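Local atomic coordinates of CymD (Pseudomonas putida, PDB entry 6Z34), a protein that serves as a FadL-family channel in the outer membrane for the uptake of monoaromatic hydrocarbons, probably by lateral diffusion. Residues A[278-283]-A[302-307]; A[298-303]-A[335-340]; A[221-226]-A[237-242]; A[358-363]-A[376-381]; A[308-313]-A[330-335]. One frame throughout, in Å; residues are numbered along the deposited sequence.

Contact 1 (A[278-283]-A[302-307]); sequences MPASLV and RVYWSD
W305 sets its CG anti to its own carbonyl carbon (chi1 -60°), which swings the indole back over P279, while V303 turns CG1 anti to its backbone N (chi1 171°) and aims it at the same proline. P279 CG sits over one face of the six-membered ring of W305, 3.7 Å from its centroid and 14° off the normal: a CH-pi contact. V303 CG1 approaches that face too and also packs on P279 CG at 3.7 Å. The Y304 ring lies beside L282, pointing the same way. L282 CB meets the edge of this ring, 3.9 Å from Y304 CE2, and the CG of R302 lies over one of its faces. The backbones are tied by Y304 N to A280 O at 3.1 Å, then by two bonds that pair L282 with R302, L282 N to R302 O at 3.0 Å and R302 N to L282 O at 2.9 Å. S281 stands opposite V303 in a non-hydrogen-bonded pair, and S281 CB touches V303 CG2 at 3.9 Å. This is the open end of an antiparallel beta hairpin, strands 281-289 and 294-303, in the barrel wall of a FadL-type channel.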
# COMPACT_ATOMS: atom_id res chain seq x y z
N MET A 278 -10.46 -0.95 0.05
CA MET A 278 -9.39 -0.52 0.93
C MET A 278 -9.92 0.55 1.87
O MET A 278 -10.81 1.32 1.49
CB MET A 278 -8.20 -0.01 0.13
CG MET A 278 -8.02 -0.76 -1.16
SD MET A 278 -6.36 -0.55 -1.76
CE MET A 278 -5.46 -1.81 -0.86
N PRO A 279 -9.48 0.57 3.11
CA PRO A 279 -10.11 1.44 4.09
C PRO A 279 -9.63 2.88 3.96
O PRO A 279 -8.49 3.15 3.57
CB PRO A 279 -9.69 0.83 5.43
CG PRO A 279 -8.36 0.21 5.13
CD PRO A 279 -8.39 -0.23 3.70
N ALA A 280 -10.54 3.79 4.28
CA ALA A 280 -10.26 5.18 4.58
C ALA A 280 -9.15 5.29 5.62
O ALA A 280 -8.91 4.34 6.36
CB ALA A 280 -11.52 5.88 5.09
N SER A 281 -8.47 6.44 5.68
CA SER A 281 -7.57 6.71 6.78
C SER A 281 -7.50 8.21 7.01
O SER A 281 -7.77 9.02 6.12
CB SER A 281 -6.16 6.14 6.56
OG SER A 281 -5.62 6.58 5.33
N LEU A 282 -7.16 8.57 8.24
CA LEU A 282 -7.04 9.95 8.65
C LEU A 282 -5.64 10.13 9.20
O LEU A 282 -5.22 9.38 10.08
CB LEU A 282 -8.09 10.30 9.71
CG LEU A 282 -8.08 11.76 10.17
CD1 LEU A 282 -8.58 12.71 9.07
CD2 LEU A 282 -8.89 11.92 11.44
N VAL A 283 -4.92 11.12 8.66
CA VAL A 283 -3.58 11.45 9.12
C VAL A 283 -3.59 12.89 9.60
O VAL A 283 -3.95 13.80 8.85
CB VAL A 283 -2.53 11.27 8.02
CG1 VAL A 283 -1.14 11.56 8.57
CG2 VAL A 283 -2.62 9.86 7.44
N ARG A 302 -4.88 7.05 11.84
CA ARG A 302 -5.88 6.04 12.14
C ARG A 302 -6.37 5.44 10.83
O ARG A 302 -6.91 6.17 9.98
CB ARG A 302 -7.04 6.66 12.91
CG ARG A 302 -8.12 5.70 13.26
CD ARG A 302 -7.74 4.90 14.47
NE ARG A 302 -8.90 4.21 15.00
CZ ARG A 302 -9.54 4.56 16.11
NH1 ARG A 302 -9.12 5.60 16.82
NH2 ARG A 302 -10.59 3.86 16.50
N VAL A 303 -6.19 4.13 10.65
CA VAL A 303 -6.70 3.42 9.47
C VAL A 303 -7.98 2.70 9.87
O VAL A 303 -8.01 1.98 10.87
CB VAL A 303 -5.65 2.43 8.92
CG1 VAL A 303 -6.28 1.57 7.86
CG2 VAL A 303 -4.45 3.17 8.34
N TYR A 304 -9.04 2.88 9.08
CA TYR A 304 -10.38 2.47 9.50
C TYR A 304 -10.76 1.14 8.84
O TYR A 304 -11.66 1.04 8.02
CB TYR A 304 -11.39 3.56 9.16
CG TYR A 304 -11.20 4.85 9.93
CD1 TYR A 304 -11.63 4.97 11.25
CD2 TYR A 304 -10.57 5.95 9.34
CE1 TYR A 304 -11.46 6.15 11.95
CE2 TYR A 304 -10.39 7.13 10.04
CZ TYR A 304 -10.83 7.22 11.35
OH TYR A 304 -10.65 8.38 12.05
N TRP A 305 -10.06 0.08 9.27
CA TRP A 305 -10.43 -1.27 8.86
C TRP A 305 -11.84 -1.64 9.33
O TRP A 305 -12.56 -2.35 8.63
CB TRP A 305 -9.43 -2.29 9.41
CG TRP A 305 -8.03 -2.09 8.96
CD1 TRP A 305 -7.02 -1.51 9.68
CD2 TRP A 305 -7.46 -2.49 7.72
NE1 TRP A 305 -5.86 -1.52 8.95
CE2 TRP A 305 -6.10 -2.11 7.74
CE3 TRP A 305 -7.97 -3.13 6.58
CZ2 TRP A 305 -5.24 -2.35 6.67
CZ3 TRP A 305 -7.11 -3.36 5.51
CH2 TRP A 305 -5.76 -2.98 5.57
N SER A 306 -12.25 -1.17 10.51
CA SER A 306 -13.52 -1.63 11.07
C SER A 306 -14.70 -1.24 10.20
O SER A 306 -15.72 -1.93 10.20
CB SER A 306 -13.71 -1.09 12.49
OG SER A 306 -13.99 0.30 12.48
N ASP A 307 -14.57 -0.14 9.44
CA ASP A 307 -15.65 0.33 8.58
C ASP A 307 -15.60 -0.24 7.17
O ASP A 307 -16.43 0.12 6.34
CB ASP A 307 -15.67 1.85 8.54
CG ASP A 307 -16.04 2.45 9.88
OD1 ASP A 307 -17.02 3.23 9.94
OD2 ASP A 307 -15.36 2.14 10.88

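Contact 2 (A[298-303]-A[335-340]); sequences FDYKRV and DTNVYS
R302 grips D335 side-on, with NE and NH2 both reaching the single oxygen OD2. Each bond of this salt bridge is long: R302 NE to D335 OD2 is 3.2 Å, and NH2 to the same oxygen is no shorter. The two nitrogens come from opposite faces of the carboxylate plane, on its anti side, with guanidinium and carboxylate planes 67° apart. A bend at chi2 (80°) turns the arginine tip toward the aspartate. Farther along that face, Y300 and Y339 lie side by side with ring centroids 5.3 Å apart and planes at 44°, an oblique pair. F298 CZ then meets the edge of the Y339 ring, 4.0 Å from CD1. On the reverse face K301 runs alongside V338, with K301 CE against V338 CG2 at 3.7 Å. Behind the side chains, D299 with S340, K301 with V338 and V303 with T336 each form a doubly hydrogen-bonded antiparallel pair; V338 N to K301 O measures 2.6 Å. The next shell fixes the polar ends. S306 OG bonds D335 OD1, the backbone N atoms of G20 and A21 hold D299 OD2, and S340 OG bonds G17 O. Barrel strands held on one face by an N-terminal segment, here through G17, G20 and A21, are consistent with the FadL fold, in which an N-terminal hatch plugs the lumen.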
# COMPACT_ATOMS: atom_id res chain seq x y z
N PHE A 298 6.07 14.93 13.28
CA PHE A 298 5.41 13.86 14.01
C PHE A 298 4.00 13.74 13.46
O PHE A 298 3.33 14.77 13.28
CB PHE A 298 5.34 14.12 15.52
CG PHE A 298 4.42 13.17 16.27
CD1 PHE A 298 4.89 11.96 16.75
CD2 PHE A 298 3.09 13.50 16.50
CE1 PHE A 298 4.05 11.09 17.44
CE2 PHE A 298 2.24 12.63 17.17
CZ PHE A 298 2.73 11.42 17.65
N ASP A 299 3.57 12.51 13.17
CA ASP A 299 2.25 12.27 12.59
C ASP A 299 1.53 11.16 13.33
O ASP A 299 2.15 10.21 13.83
CB ASP A 299 2.32 11.88 11.10
CG ASP A 299 2.75 13.04 10.20
OD1 ASP A 299 3.19 14.10 10.72
OD2 ASP A 299 2.61 12.92 8.97
N TYR A 300 0.21 11.30 13.40
CA TYR A 300 -0.65 10.28 13.95
C TYR A 300 -1.63 9.87 12.88
O TYR A 300 -2.22 10.72 12.21
CB TYR A 300 -1.43 10.77 15.17
CG TYR A 300 -2.58 9.84 15.47
CD1 TYR A 300 -2.35 8.62 16.08
CD2 TYR A 300 -3.88 10.18 15.14
CE1 TYR A 300 -3.39 7.76 16.36
CE2 TYR A 300 -4.93 9.33 15.41
CZ TYR A 300 -4.67 8.12 16.02
OH TYR A 300 -5.70 7.26 16.31
N LYS A 301 -1.84 8.56 12.73
CA LYS A 301 -2.72 8.10 11.68
C LYS A 301 -3.60 6.95 12.16
O LYS A 301 -3.12 6.01 12.80
CB LYS A 301 -1.92 7.67 10.45
CG LYS A 301 -2.60 6.55 9.73
CD LYS A 301 -2.01 6.30 8.40
CE LYS A 301 -1.07 5.16 8.48
NZ LYS A 301 -0.92 4.66 7.11
N ARG A 302 -4.88 7.05 11.84
CA ARG A 302 -5.88 6.04 12.14
C ARG A 302 -6.37 5.44 10.83
O ARG A 302 -6.91 6.17 9.98
CB ARG A 302 -7.04 6.66 12.91
CG ARG A 302 -8.12 5.70 13.26
CD ARG A 302 -7.74 4.90 14.47
NE ARG A 302 -8.90 4.21 15.00
CZ ARG A 302 -9.54 4.56 16.11
NH1 ARG A 302 -9.12 5.60 16.82
NH2 ARG A 302 -10.59 3.86 16.50
N VAL A 303 -6.19 4.13 10.65
CA VAL A 303 -6.70 3.42 9.47
C VAL A 303 -7.98 2.70 9.87
O VAL A 303 -8.01 1.98 10.87
CB VAL A 303 -5.65 2.43 8.92
CG1 VAL A 303 -6.28 1.57 7.86
CG2 VAL A 303 -4.45 3.17 8.34
N ASP A 335 -9.52 -1.24 13.72
CA ASP A 335 -8.79 -0.04 13.32
C ASP A 335 -7.32 -0.15 13.72
O ASP A 335 -6.95 -0.92 14.61
CB ASP A 335 -9.42 1.21 13.94
CG ASP A 335 -10.74 1.59 13.28
OD1 ASP A 335 -11.21 0.81 12.43
OD2 ASP A 335 -11.30 2.64 13.64
N THR A 336 -6.48 0.59 13.02
CA THR A 336 -5.05 0.65 13.29
C THR A 336 -4.66 2.09 13.57
O THR A 336 -5.15 3.01 12.91
CB THR A 336 -4.24 0.09 12.12
OG1 THR A 336 -4.67 -1.24 11.83
CG2 THR A 336 -2.77 0.04 12.47
N ASN A 337 -3.82 2.28 14.59
CA ASN A 337 -3.15 3.55 14.83
C ASN A 337 -1.71 3.44 14.40
O ASN A 337 -1.07 2.40 14.58
CB ASN A 337 -3.19 3.96 16.30
CG ASN A 337 -4.58 4.20 16.80
OD1 ASN A 337 -5.11 5.30 16.66
ND2 ASN A 337 -5.17 3.20 17.41
N VAL A 338 -1.20 4.52 13.83
CA VAL A 338 0.21 4.62 13.49
C VAL A 338 0.73 5.94 14.00
O VAL A 338 0.07 6.98 13.87
CB VAL A 338 0.46 4.48 11.97
CG1 VAL A 338 1.95 4.55 11.69
CG2 VAL A 338 -0.12 3.17 11.46
N TYR A 339 1.91 5.90 14.60
CA TYR A 339 2.62 7.08 15.06
C TYR A 339 3.94 7.14 14.33
O TYR A 339 4.68 6.15 14.32
CB TYR A 339 2.85 7.05 16.56
CG TYR A 339 1.60 6.86 17.38
CD1 TYR A 339 0.84 7.95 17.78
CD2 TYR A 339 1.20 5.59 17.78
CE1 TYR A 339 -0.30 7.78 18.56
CE2 TYR A 339 0.07 5.40 18.55
CZ TYR A 339 -0.68 6.50 18.93
OH TYR A 339 -1.81 6.31 19.69
N SER A 340 4.24 8.30 13.73
CA SER A 340 5.46 8.53 12.96
C SER A 340 6.22 9.73 13.52
O SER A 340 5.65 10.81 13.71
CB SER A 340 5.15 8.79 11.47
OG SER A 340 4.57 7.66 10.84

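Contact 3 (A[221-226]-A[237-242]); sequences GGRLGL and GIVYNF
R223 and N241 make the side-chain hydrogen bond of this strand pair. R223 NE reaches N241 OD1 at 2.9 Å and is nearly straight (172°); the oxygen lies in the guanidinium plane, yet the nitrogen stands above the amide's carbonyl plane. R223 NH2 adds only a weak bond to that oxygen, and its stronger partner is D158, through a salt bridge. N241 ND2 also donates to the carbonyl O of the next residue, F242. Among the backbone bonds, L224 pairs with Y240 and L226 with I238, two bonds each, and F242 N gives one more to G222 O at 2.7 Å. A water carries the ladder one step on, accepting from G222 N and donating to F242 O.

Apolar packing is close. L226 CG presses on I238 CG2 at 3.4 Å, a close approach for two carbons. The F242 ring folds across the chain at G222, with R223 CA over one face and L224 CB 3.9 Å from F242 CZ. With no side chain at G225, its CA comes to 3.7 Å from the CA of V239.

Strand 151-171 flanks 221-226 on its far side, bonding through D158, S156 and G154. Strand 281-289 flanks 237-242, while M31 and P34 pack on R223 and N33 on V239.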
# COMPACT_ATOMS: atom_id res chain seq x y z
N GLY A 221 -9.82 5.77 -5.95
CA GLY A 221 -9.57 6.27 -4.61
C GLY A 221 -9.26 7.77 -4.57
O GLY A 221 -9.51 8.49 -5.55
N GLY A 222 -8.73 8.26 -3.47
CA GLY A 222 -8.41 9.67 -3.39
C GLY A 222 -8.21 10.10 -1.96
O GLY A 222 -8.37 9.32 -1.01
N ARG A 223 -7.85 11.38 -1.83
CA ARG A 223 -7.57 12.01 -0.54
C ARG A 223 -7.85 13.50 -0.63
O ARG A 223 -7.84 14.09 -1.71
CB ARG A 223 -6.12 11.75 -0.10
CG ARG A 223 -5.04 12.19 -1.09
CD ARG A 223 -3.78 11.37 -0.91
NE ARG A 223 -4.15 9.98 -1.09
CZ ARG A 223 -4.18 9.39 -2.27
NH1 ARG A 223 -3.84 10.09 -3.35
NH2 ARG A 223 -4.59 8.13 -2.38
N LEU A 224 -8.10 14.10 0.54
CA LEU A 224 -8.44 15.51 0.69
C LEU A 224 -7.78 16.02 1.96
O LEU A 224 -8.09 15.53 3.05
CB LEU A 224 -9.96 15.71 0.77
CG LEU A 224 -10.40 17.17 0.97
CD1 LEU A 224 -9.85 18.12 -0.15
CD2 LEU A 224 -11.91 17.28 1.10
N GLY A 225 -6.86 16.99 1.84
CA GLY A 225 -6.07 17.41 2.97
C GLY A 225 -5.87 18.92 2.99
O GLY A 225 -6.24 19.62 2.06
N LEU A 226 -5.28 19.39 4.09
CA LEU A 226 -4.91 20.80 4.22
C LEU A 226 -3.67 20.92 5.09
O LEU A 226 -3.30 19.99 5.81
CB LEU A 226 -6.05 21.65 4.79
CG LEU A 226 -6.51 21.38 6.23
CD1 LEU A 226 -5.73 22.21 7.24
CD2 LEU A 226 -7.99 21.65 6.40
N GLY A 237 -0.90 19.78 9.68
CA GLY A 237 -1.47 19.21 8.47
C GLY A 237 -2.44 18.09 8.79
O GLY A 237 -2.27 17.34 9.76
N ILE A 238 -3.48 17.98 7.97
CA ILE A 238 -4.51 16.96 8.15
C ILE A 238 -4.94 16.48 6.78
O ILE A 238 -5.20 17.30 5.88
CB ILE A 238 -5.72 17.50 8.97
CG1 ILE A 238 -6.82 16.46 9.08
CG2 ILE A 238 -6.36 18.68 8.32
CD1 ILE A 238 -6.53 15.38 10.05
N VAL A 239 -5.03 15.16 6.61
CA VAL A 239 -5.49 14.61 5.34
C VAL A 239 -6.38 13.41 5.61
O VAL A 239 -6.05 12.54 6.42
CB VAL A 239 -4.33 14.24 4.38
CG1 VAL A 239 -3.38 13.23 5.01
CG2 VAL A 239 -4.89 13.70 3.07
N TYR A 240 -7.52 13.37 4.92
CA TYR A 240 -8.40 12.22 4.92
C TYR A 240 -8.27 11.46 3.61
O TYR A 240 -8.46 12.02 2.52
CB TYR A 240 -9.85 12.65 5.13
CG TYR A 240 -10.79 11.48 5.31
CD1 TYR A 240 -10.84 10.77 6.51
CD2 TYR A 240 -11.65 11.09 4.28
CE1 TYR A 240 -11.72 9.69 6.68
CE2 TYR A 240 -12.53 10.02 4.45
CZ TYR A 240 -12.56 9.33 5.64
OH TYR A 240 -13.44 8.29 5.76
N ASN A 241 -7.95 10.18 3.72
CA ASN A 241 -7.78 9.30 2.57
C ASN A 241 -9.06 8.50 2.39
O ASN A 241 -9.54 7.87 3.34
CB ASN A 241 -6.57 8.40 2.79
CG ASN A 241 -6.01 7.85 1.51
OD1 ASN A 241 -4.95 8.27 1.06
ND2 ASN A 241 -6.71 6.88 0.92
N PHE A 242 -9.64 8.56 1.20
CA PHE A 242 -10.94 7.94 0.97
C PHE A 242 -10.82 6.42 0.90
O PHE A 242 -9.74 5.88 0.66
CB PHE A 242 -11.57 8.44 -0.33
CG PHE A 242 -11.74 9.92 -0.39
CD1 PHE A 242 -12.07 10.64 0.74
CD2 PHE A 242 -11.59 10.59 -1.58
CE1 PHE A 242 -12.24 12.00 0.68
CE2 PHE A 242 -11.76 11.97 -1.65
CZ PHE A 242 -12.08 12.67 -0.52
O HOH W 1 -7.78 6.53 -1.37

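Contact 4 (A[358-363]-A[376-381]); sequences HYAQLA and TPTTSL
Y359 reaches across to P377 and T379, its CG anti to the backbone N (chi1 177°), which carries the ring from CB over the neighbouring strand. CD2 is the first ring atom to touch, 3.7 Å from T379 CG2. CE2 next meets P377 CB at 3.7 Å, CZ comes to 3.6 Å from the same P377 CB, and OH ends beside P377 CB and CG. The phenol thus crosses the proline obliquely. P377 is pressed from a second direction by Q361, whose NE2 is hydrogen-bonded to S375 O, although this amide is less surely placed.

The opposite face carries A360 against T378, where A360 CB and T378 CG2 stand 3.4 Å apart. There too the hydroxyl OG of S380 rests 3.1 Å from H358 CB. H358 with S380 and A360 with T378 are doubly hydrogen-bonded antiparallel pairs; A360 N to T378 O is perfectly straight, at 2.9 Å and 180°. Y359 and T379 form the non-hydrogen-bonded pair between them. H358 also packs on L6 near the N-terminus, consistent with this face looking into the barrel. Successive antiparallel strands, closely paired and alternating inward and outward residues, are the hallmark of an outer-membrane beta-barrel wall.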
# COMPACT_ATOMS: atom_id res chain seq x y z
N HIS A 358 8.86 4.49 13.65
CA HIS A 358 7.51 4.18 13.21
C HIS A 358 6.92 3.13 14.15
O HIS A 358 7.59 2.16 14.50
CB HIS A 358 7.58 3.69 11.77
CG HIS A 358 6.28 3.25 11.20
ND1 HIS A 358 5.87 1.94 11.19
CD2 HIS A 358 5.28 3.96 10.63
CE1 HIS A 358 4.68 1.85 10.64
NE2 HIS A 358 4.30 3.06 10.28
N TYR A 359 5.66 3.34 14.57
CA TYR A 359 5.00 2.43 15.51
C TYR A 359 3.54 2.28 15.11
O TYR A 359 2.77 3.24 15.15
CB TYR A 359 5.11 2.95 16.95
CG TYR A 359 4.38 2.11 18.00
CD1 TYR A 359 3.01 2.27 18.22
CD2 TYR A 359 5.06 1.18 18.77
CE1 TYR A 359 2.35 1.52 19.18
CE2 TYR A 359 4.41 0.43 19.72
CZ TYR A 359 3.06 0.60 19.92
OH TYR A 359 2.42 -0.16 20.87
N ALA A 360 3.16 1.05 14.75
CA ALA A 360 1.81 0.72 14.33
C ALA A 360 1.22 -0.31 15.28
O ALA A 360 1.90 -1.25 15.70
CB ALA A 360 1.80 0.19 12.90
N GLN A 361 -0.05 -0.12 15.64
CA GLN A 361 -0.69 -0.97 16.63
C GLN A 361 -2.20 -0.89 16.43
O GLN A 361 -2.73 0.14 16.01
CB GLN A 361 -0.32 -0.54 18.05
CG GLN A 361 -1.09 -1.23 19.15
CD GLN A 361 -0.79 -2.71 19.21
OE1 GLN A 361 -1.35 -3.51 18.46
NE2 GLN A 361 0.11 -3.07 20.11
N LEU A 362 -2.89 -1.99 16.73
CA LEU A 362 -4.34 -2.00 16.66
C LEU A 362 -4.92 -0.97 17.63
O LEU A 362 -4.23 -0.42 18.49
CB LEU A 362 -4.88 -3.41 16.93
CG LEU A 362 -4.27 -4.48 16.03
CD1 LEU A 362 -5.10 -5.76 16.05
CD2 LEU A 362 -4.11 -3.99 14.61
N ALA A 363 -6.21 -0.71 17.47
CA ALA A 363 -6.77 0.55 17.91
C ALA A 363 -7.71 0.39 19.10
O ALA A 363 -8.14 -0.71 19.45
CB ALA A 363 -7.53 1.24 16.77
N THR A 376 0.49 -7.78 19.18
CA THR A 376 1.86 -7.29 19.15
C THR A 376 1.96 -6.14 18.16
O THR A 376 1.47 -6.26 17.04
CB THR A 376 2.84 -8.39 18.75
OG1 THR A 376 2.73 -9.48 19.68
CG2 THR A 376 4.27 -7.85 18.75
N PRO A 377 2.57 -5.02 18.53
CA PRO A 377 2.72 -3.91 17.59
C PRO A 377 3.89 -4.14 16.65
O PRO A 377 4.80 -4.93 16.90
CB PRO A 377 2.98 -2.71 18.51
CG PRO A 377 3.72 -3.30 19.63
CD PRO A 377 3.16 -4.71 19.84
N THR A 378 3.86 -3.43 15.54
CA THR A 378 5.00 -3.44 14.63
C THR A 378 5.76 -2.14 14.79
O THR A 378 5.15 -1.06 14.81
CB THR A 378 4.56 -3.65 13.18
OG1 THR A 378 5.64 -3.35 12.30
CG2 THR A 378 3.35 -2.81 12.85
N THR A 379 7.07 -2.24 14.97
CA THR A 379 7.94 -1.08 15.11
C THR A 379 8.94 -1.06 13.96
O THR A 379 9.37 -2.11 13.48
CB THR A 379 8.69 -1.09 16.44
OG1 THR A 379 9.52 -2.26 16.49
CG2 THR A 379 7.71 -1.11 17.63
N SER A 380 9.31 0.14 13.53
CA SER A 380 10.34 0.24 12.50
C SER A 380 11.20 1.46 12.76
O SER A 380 10.71 2.48 13.24
CB SER A 380 9.73 0.29 11.10
OG SER A 380 9.55 1.62 10.67
N LEU A 381 12.50 1.31 12.49
CA LEU A 381 13.48 2.38 12.58
C LEU A 381 13.96 2.71 11.17
O LEU A 381 14.14 1.81 10.34
CB LEU A 381 14.67 1.96 13.44
CG LEU A 381 14.56 1.95 14.97
CD1 LEU A 381 14.24 3.33 15.50
CD2 LEU A 381 13.53 0.93 15.45

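Contact 5 (A[308-313]-A[330-335]); sequences VMDDIE and PFNYRD
P330 packs against D310 and I312, and carbon contacts make up most of what can be trusted here. I312 CG2 touches P330 CA at 3.6 Å and comes equally near to P330 N, so the methyl branch of the isoleucine rests on the start of the second loop. On the other flank P330 CB lies 3.9 Å from D310 CB. A CA-H...O contact joins P330 CA to D310 O at 3.4 Å, with an angle of 141° at the hydrogen.

The polar group is the D310 carboxylate, and its exact position is doubtful, because D310 OD2 clashes with N332 CG and F331 C in the model. As modelled, its chi1 of -112° is away from a staggered value and brings it near F331 and N332. D310 OD2 is 2.8 Å from N332 ND2, but at a poor angle.

Outside the pair, the first loop has firmer ties. D311 O accepts from N275 ND2, and E313 bonds H274 through both backbone and side chain.

The chemistry thus implies a surface touch between two irregular loops, resting on proline and isoleucine carbons with no clear hydrogen bond between them.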
# COMPACT_ATOMS: atom_id res chain seq x y z
N VAL A 308 -14.64 -1.12 6.88
CA VAL A 308 -14.75 -2.02 5.75
C VAL A 308 -15.62 -3.19 6.20
O VAL A 308 -15.19 -4.00 7.02
CB VAL A 308 -13.38 -2.52 5.27
CG1 VAL A 308 -13.54 -3.64 4.22
CG2 VAL A 308 -12.59 -1.39 4.72
N MET A 309 -16.84 -3.28 5.67
CA MET A 309 -17.67 -4.46 5.88
C MET A 309 -16.97 -5.67 5.27
O MET A 309 -15.92 -5.53 4.63
CB MET A 309 -19.07 -4.26 5.31
CG MET A 309 -19.90 -3.18 6.02
SD MET A 309 -19.92 -1.57 5.18
CE MET A 309 -21.28 -0.76 6.02
N ASP A 310 -17.52 -6.87 5.45
CA ASP A 310 -16.71 -8.06 5.29
C ASP A 310 -17.14 -9.03 4.20
O ASP A 310 -16.43 -10.02 3.98
CB ASP A 310 -16.66 -8.82 6.62
CG ASP A 310 -15.31 -8.80 7.23
OD1 ASP A 310 -14.40 -8.19 6.62
OD2 ASP A 310 -15.17 -9.38 8.32
N ASP A 311 -18.26 -8.79 3.52
CA ASP A 311 -18.79 -9.67 2.49
C ASP A 311 -17.75 -10.03 1.42
O ASP A 311 -17.86 -9.56 0.29
CB ASP A 311 -19.99 -9.00 1.82
CG ASP A 311 -21.16 -9.94 1.60
OD1 ASP A 311 -21.02 -10.89 0.81
OD2 ASP A 311 -22.24 -9.70 2.19
N ILE A 312 -16.77 -10.87 1.74
CA ILE A 312 -15.65 -11.06 0.82
C ILE A 312 -15.77 -12.39 0.08
O ILE A 312 -15.23 -13.43 0.51
CB ILE A 312 -14.32 -10.88 1.58
CG1 ILE A 312 -13.12 -10.98 0.65
CG2 ILE A 312 -14.21 -11.82 2.74
CD1 ILE A 312 -12.09 -9.88 0.96
N GLU A 313 -16.48 -12.37 -1.04
CA GLU A 313 -16.83 -13.58 -1.77
C GLU A 313 -15.74 -13.99 -2.75
O GLU A 313 -15.02 -13.16 -3.31
CB GLU A 313 -18.13 -13.38 -2.55
CG GLU A 313 -19.38 -13.30 -1.69
CD GLU A 313 -20.62 -12.89 -2.49
OE1 GLU A 313 -20.63 -13.09 -3.73
OE2 GLU A 313 -21.57 -12.35 -1.88
N PRO A 330 -15.49 -14.02 5.31
CA PRO A 330 -15.61 -12.70 5.95
C PRO A 330 -14.64 -12.58 7.10
O PRO A 330 -14.89 -13.12 8.18
CB PRO A 330 -17.07 -12.66 6.42
CG PRO A 330 -17.46 -14.07 6.61
CD PRO A 330 -16.58 -14.92 5.71
N PHE A 331 -13.51 -11.89 6.89
CA PHE A 331 -12.51 -11.71 7.95
C PHE A 331 -12.47 -10.25 8.39
O PHE A 331 -12.11 -9.36 7.61
CB PHE A 331 -11.13 -12.20 7.52
CG PHE A 331 -10.39 -12.86 8.63
CD1 PHE A 331 -9.92 -12.11 9.70
CD2 PHE A 331 -10.22 -14.24 8.66
CE1 PHE A 331 -9.26 -12.71 10.75
CE2 PHE A 331 -9.56 -14.85 9.72
CZ PHE A 331 -9.08 -14.08 10.76
N ASN A 332 -12.85 -10.02 9.65
CA ASN A 332 -12.96 -8.68 10.19
C ASN A 332 -11.62 -8.19 10.71
O ASN A 332 -10.84 -8.96 11.29
CB ASN A 332 -13.99 -8.65 11.33
CG ASN A 332 -15.41 -8.49 10.83
OD1 ASN A 332 -16.24 -9.38 11.00
ND2 ASN A 332 -15.69 -7.36 10.20
N TYR A 333 -11.35 -6.91 10.50
CA TYR A 333 -10.16 -6.27 11.03
C TYR A 333 -10.58 -5.10 11.90
O TYR A 333 -11.66 -4.53 11.74
CB TYR A 333 -9.22 -5.80 9.91
CG TYR A 333 -8.75 -6.92 9.00
CD1 TYR A 333 -9.64 -7.59 8.18
CD2 TYR A 333 -7.42 -7.32 8.99
CE1 TYR A 333 -9.23 -8.61 7.36
CE2 TYR A 333 -7.00 -8.35 8.16
CZ TYR A 333 -7.91 -9.00 7.35
OH TYR A 333 -7.53 -10.02 6.52
N ARG A 334 -9.72 -4.75 12.83
CA ARG A 334 -9.96 -3.62 13.72
C ARG A 334 -9.16 -2.42 13.23
O ARG A 334 -8.24 -2.55 12.41
CB ARG A 334 -9.61 -3.98 15.17
CG ARG A 334 -10.18 -5.33 15.69
CD ARG A 334 -9.42 -6.55 15.15
NE ARG A 334 -10.01 -7.82 15.57
CZ ARG A 334 -10.84 -8.55 14.83
NH1 ARG A 334 -11.20 -8.11 13.64
NH2 ARG A 334 -11.32 -9.70 15.29
N ASP A 335 -9.52 -1.24 13.72
CA ASP A 335 -8.79 -0.04 13.32
C ASP A 335 -7.32 -0.15 13.72
O ASP A 335 -6.95 -0.92 14.61
CB ASP A 335 -9.42 1.21 13.94
CG ASP A 335 -10.74 1.59 13.28
OD1 ASP A 335 -11.21 0.81 12.43
OD2 ASP A 335 -11.30 2.64 13.64

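How the contacts relate
Contacts 3, 1, 2 and 4 follow one another round the barrel wall. Contact 1 has its centre 11 Å from that of contact 3, to which it is joined by probable backbone hydrogen bonds such as S281 O to N241 N at 2.7 Å. It shares strand 294-303 with contact 2, about 10 Å away between centres. Contact 2 passes to contact 4 through N337 N and Q361 O, 2.8 Å apart, with centres about 9 Å apart. The outermost, contacts 3 and 4, have centres about 22 Å apart and do not touch. Contact 5 lies among loops nested inside the chain loop closed by contact 2; D335 belongs to both, though their centres are about 20 Å apart.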